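Local structure of DyP (Bjerkandera adusta, 3AFV) at residues Pro176-Trp181 / His326-Ser331. The protein binds heme b and probably works as a dye-decolorizing peroxidase, using peroxide to oxidise its substrates. Numbering follows the deposited sequence.
With HEM (protoporphyrin IX containing Fe), chain B.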
loop_
_atom_site.group_PDB
_atom_site.type_symbol
_atom_site.label_atom_id
_atom_site.label_comp_id
_atom_site.label_asym_id
_atom_site.label_seq_id
_atom_site.Cartn_x
_atom_site.Cartn_y
_atom_site.Cartn_z
ATOM N N PRO A 176 -9.758 5.737 1.256
ATOM C CA PRO A 176 -10.552 6.743 1.961
ATOM C C PRO A 176 -10.640 8.036 1.153
ATOM O O PRO A 176 -9.788 8.310 0.304
ATOM C CB PRO A 176 -9.773 6.948 3.275
ATOM C CG PRO A 176 -8.355 6.643 2.913
ATOM C CD PRO A 176 -8.425 5.537 1.865
ATOM N N SER A 177 -11.682 8.811 1.423
ATOM C CA SER A 177 -11.820 10.134 0.839
ATOM C C SER A 177 -11.735 11.119 1.993
ATOM O O SER A 177 -12.382 10.907 3.022
ATOM C CB SER A 177 -13.174 10.253 0.165
ATOM O OG SER A 177 -13.284 11.500 -0.509
ATOM N N VAL A 178 -10.907 12.151 1.844
ATOM C CA VAL A 178 -10.792 13.160 2.908
ATOM C C VAL A 178 -11.626 14.388 2.588
ATOM O O VAL A 178 -11.736 14.784 1.424
ATOM C CB VAL A 178 -9.318 13.580 3.227
ATOM C CG1 VAL A 178 -8.478 12.362 3.659
ATOM C CG2 VAL A 178 -8.676 14.349 2.070
ATOM N N THR A 179 -12.201 14.980 3.629
ATOM C CA THR A 179 -12.870 16.266 3.480
ATOM C C THR A 179 -11.828 17.379 3.312
ATOM O O THR A 179 -10.630 17.184 3.551
ATOM C CB THR A 179 -13.814 16.557 4.662
ATOM O OG1 THR A 179 -13.057 16.665 5.873
ATOM C CG2 THR A 179 -14.862 15.432 4.817
ATOM N N GLY A 180 -12.284 18.545 2.868
ATOM C CA GLY A 180 -11.399 19.699 2.712
ATOM C C GLY A 180 -11.096 20.045 1.268
ATOM O O GLY A 180 -10.398 21.020 0.993
ATOM N N TRP A 181 -11.590 19.227 0.339
ATOM C CA TRP A 181 -11.495 19.520 -1.092
ATOM C C TRP A 181 -12.678 18.914 -1.845
ATOM O O TRP A 181 -13.381 18.064 -1.304
ATOM C CB TRP A 181 -10.157 19.061 -1.679
ATOM C CG TRP A 181 -9.952 17.572 -1.762
ATOM C CD1 TRP A 181 -10.046 16.665 -0.739
ATOM C CD2 TRP A 181 -9.585 16.829 -2.926
ATOM N NE1 TRP A 181 -9.780 15.399 -1.206
ATOM C CE2 TRP A 181 -9.486 15.472 -2.542
ATOM C CE3 TRP A 181 -9.343 17.177 -4.263
ATOM C CZ2 TRP A 181 -9.154 14.460 -3.446
ATOM C CZ3 TRP A 181 -9.009 16.171 -5.161
ATOM C CH2 TRP A 181 -8.919 14.826 -4.746
ATOM N N HIS A 326 -7.912 4.437 8.670
ATOM C CA HIS A 326 -7.887 4.478 7.211
ATOM C C HIS A 326 -6.560 5.028 6.724
ATOM O O HIS A 326 -5.930 5.831 7.399
ATOM C CB HIS A 326 -9.042 5.325 6.656
ATOM C CG HIS A 326 -10.388 4.729 6.910
ATOM N ND1 HIS A 326 -10.966 3.791 6.078
ATOM C CD2 HIS A 326 -11.255 4.905 7.937
ATOM C CE1 HIS A 326 -12.133 3.423 6.582
ATOM N NE2 HIS A 326 -12.338 4.099 7.697
ATOM N N ALA A 327 -6.146 4.610 5.538
ATOM C CA ALA A 327 -4.892 5.099 4.965
ATOM C C ALA A 327 -4.986 5.031 3.460
ATOM O O ALA A 327 -5.780 4.261 2.927
ATOM C CB ALA A 327 -3.706 4.269 5.470
ATOM N N MET A 328 -4.190 5.860 2.786
ATOM C CA MET A 328 -4.107 5.865 1.328
ATOM C C MET A 328 -3.036 4.905 0.845
ATOM O O MET A 328 -1.976 4.803 1.461
ATOM C CB MET A 328 -3.713 7.257 0.819
ATOM C CG MET A 328 -4.693 8.360 1.113
ATOM S SD MET A 328 -6.239 8.183 0.178
ATOM C CE MET A 328 -6.885 9.855 0.392
ATOM N N ARG A 329 -3.285 4.252 -0.292
ATOM C CA ARG A 329 -2.288 3.376 -0.891
ATOM C C ARG A 329 -1.931 3.808 -2.303
ATOM O O ARG A 329 -2.807 4.217 -3.086
ATOM C CB ARG A 329 -2.775 1.925 -0.900
ATOM C CG ARG A 329 -2.857 1.290 0.481
ATOM C CD ARG A 329 -3.624 -0.040 0.478
ATOM N NE ARG A 329 -4.968 0.152 -0.083
ATOM C CZ ARG A 329 -5.452 -0.465 -1.158
ATOM N NH1 ARG A 329 -4.759 -1.408 -1.795
ATOM N NH2 ARG A 329 -6.674 -0.151 -1.583
ATOM N N SER A 330 -0.640 3.739 -2.628
ATOM C CA SER A 330 -0.183 4.049 -3.987
ATOM C C SER A 330 0.912 3.061 -4.403
ATOM O O SER A 330 2.049 3.441 -4.721
ATOM C CB SER A 330 0.322 5.494 -4.049
ATOM O OG SER A 330 0.429 5.919 -5.404
ATOM N N SER A 331 0.557 1.784 -4.391
ATOM C CA SER A 331 1.531 0.722 -4.649
ATOM C C SER A 331 1.612 0.389 -6.116
ATOM O O SER A 331 0.682 0.693 -6.874
ATOM C CB SER A 331 1.147 -0.541 -3.883
ATOM O OG SER A 331 0.935 -0.236 -2.506
HETATM C CHA HEM B . -6.764 -3.885 -0.552
HETATM C CHB HEM B . -3.411 -6.700 -2.583
HETATM C CHC HEM B . -0.383 -5.729 1.081
HETATM C CHD HEM B . -3.729 -2.875 3.128
HETATM C C1A HEM B . -6.149 -4.770 -1.394
HETATM C C2A HEM B . -6.735 -5.396 -2.559
HETATM C C3A HEM B . -5.794 -6.160 -3.125
HETATM C C4A HEM B . -4.594 -6.044 -2.336
HETATM C CMA HEM B . -5.900 -7.068 -4.359
HETATM C CAA HEM B . -8.195 -5.219 -3.020
HETATM C CBA HEM B . -8.382 -3.953 -3.867
HETATM C CGA HEM B . -8.807 -2.765 -3.042
HETATM O O1A HEM B . -9.715 -2.933 -2.193
HETATM O O2A HEM B . -8.258 -1.682 -3.255
HETATM C C1B HEM B . -2.288 -6.696 -1.776
HETATM C C2B HEM B . -1.042 -7.402 -2.027
HETATM C C3B HEM B . -0.201 -7.129 -1.015
HETATM C C4B HEM B . -0.887 -6.239 -0.092
HETATM C CMB HEM B . -0.766 -8.317 -3.243
HETATM C CAB HEM B . 1.249 -7.619 -0.799
HETATM C CBB HEM B . 2.035 -7.948 -1.841
HETATM C C1C HEM B . -1.044 -4.914 1.974
HETATM C C2C HEM B . -0.546 -4.503 3.267
HETATM C C3C HEM B . -1.485 -3.722 3.838
HETATM C C4C HEM B . -2.592 -3.610 2.923
HETATM C CMC HEM B . 0.849 -4.886 3.809
HETATM C CAC HEM B . -1.436 -3.010 5.203
HETATM C CBC HEM B . -0.848 -3.587 6.271
HETATM C C1D HEM B . -4.806 -2.824 2.288
HETATM C C2D HEM B . -5.940 -1.956 2.470
HETATM C C3D HEM B . -6.869 -2.268 1.344
HETATM C C4D HEM B . -6.226 -3.298 0.563
HETATM C CMD HEM B . -6.191 -0.903 3.557
HETATM C CAD HEM B . -8.232 -1.594 1.127
HETATM C CBD HEM B . -9.244 -2.296 2.038
HETATM C CGD HEM B . -10.594 -1.642 1.987
HETATM O O1D HEM B . -11.595 -2.376 1.832
HETATM O O2D HEM B . -10.685 -0.396 2.094
HETATM N NA HEM B . -4.839 -5.172 -1.305
HETATM N NB HEM B . -2.161 -6.011 -0.564
HETATM N NC HEM B . -2.321 -4.385 1.823
HETATM N ND HEM B . -4.987 -3.589 1.143
HETATM FE FE HEM B . -3.634 -4.912 0.339
HETATM O O HOH W 1 -2.866 -3.346 -0.800
#
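P176 and H326 face each other with CA atoms 6.3 Å apart, just before strand 177-178 and just before strand 328-334. The P176 ring packs against 326-328. Its CB meets H326 CB at 3.8 Å, and its CD lies 3.1 Å from A327 O; a proline suits this place, being rigid and bringing only carbon to that carbonyl. The M328 side chain crosses the proline ring obliquely. Its bend at chi2 (-69°) carries SD to 3.8 Å from P176 CG and CE to 3.3 Å from P176 O, a reach that a slim, flexible thioether manages easily; V178 CG1 borders the same methyl more loosely. R329 follows on strand 328-334, an outermost strand of its antiparallel sheet, and turns into the heme pocket. Its guanidinium lies face-on over pyrrole C3D, NH2 donates to propionate O2A at 2.8 Å (154°), and NH1 donates at 2.9 Å to the water bound to iron opposite axial H308, while salt-bridging D171. Without the guanidinium, as with an alanine here, O2A and that water would probably each lose a donor, D171 its partner, and C3D its flat cover. Van der Waals contacts, two of them carbon to carbonyl oxygen, thus join 176-178 to 326-328, whereas R329's side-chain polar bonds serve the heme pocket.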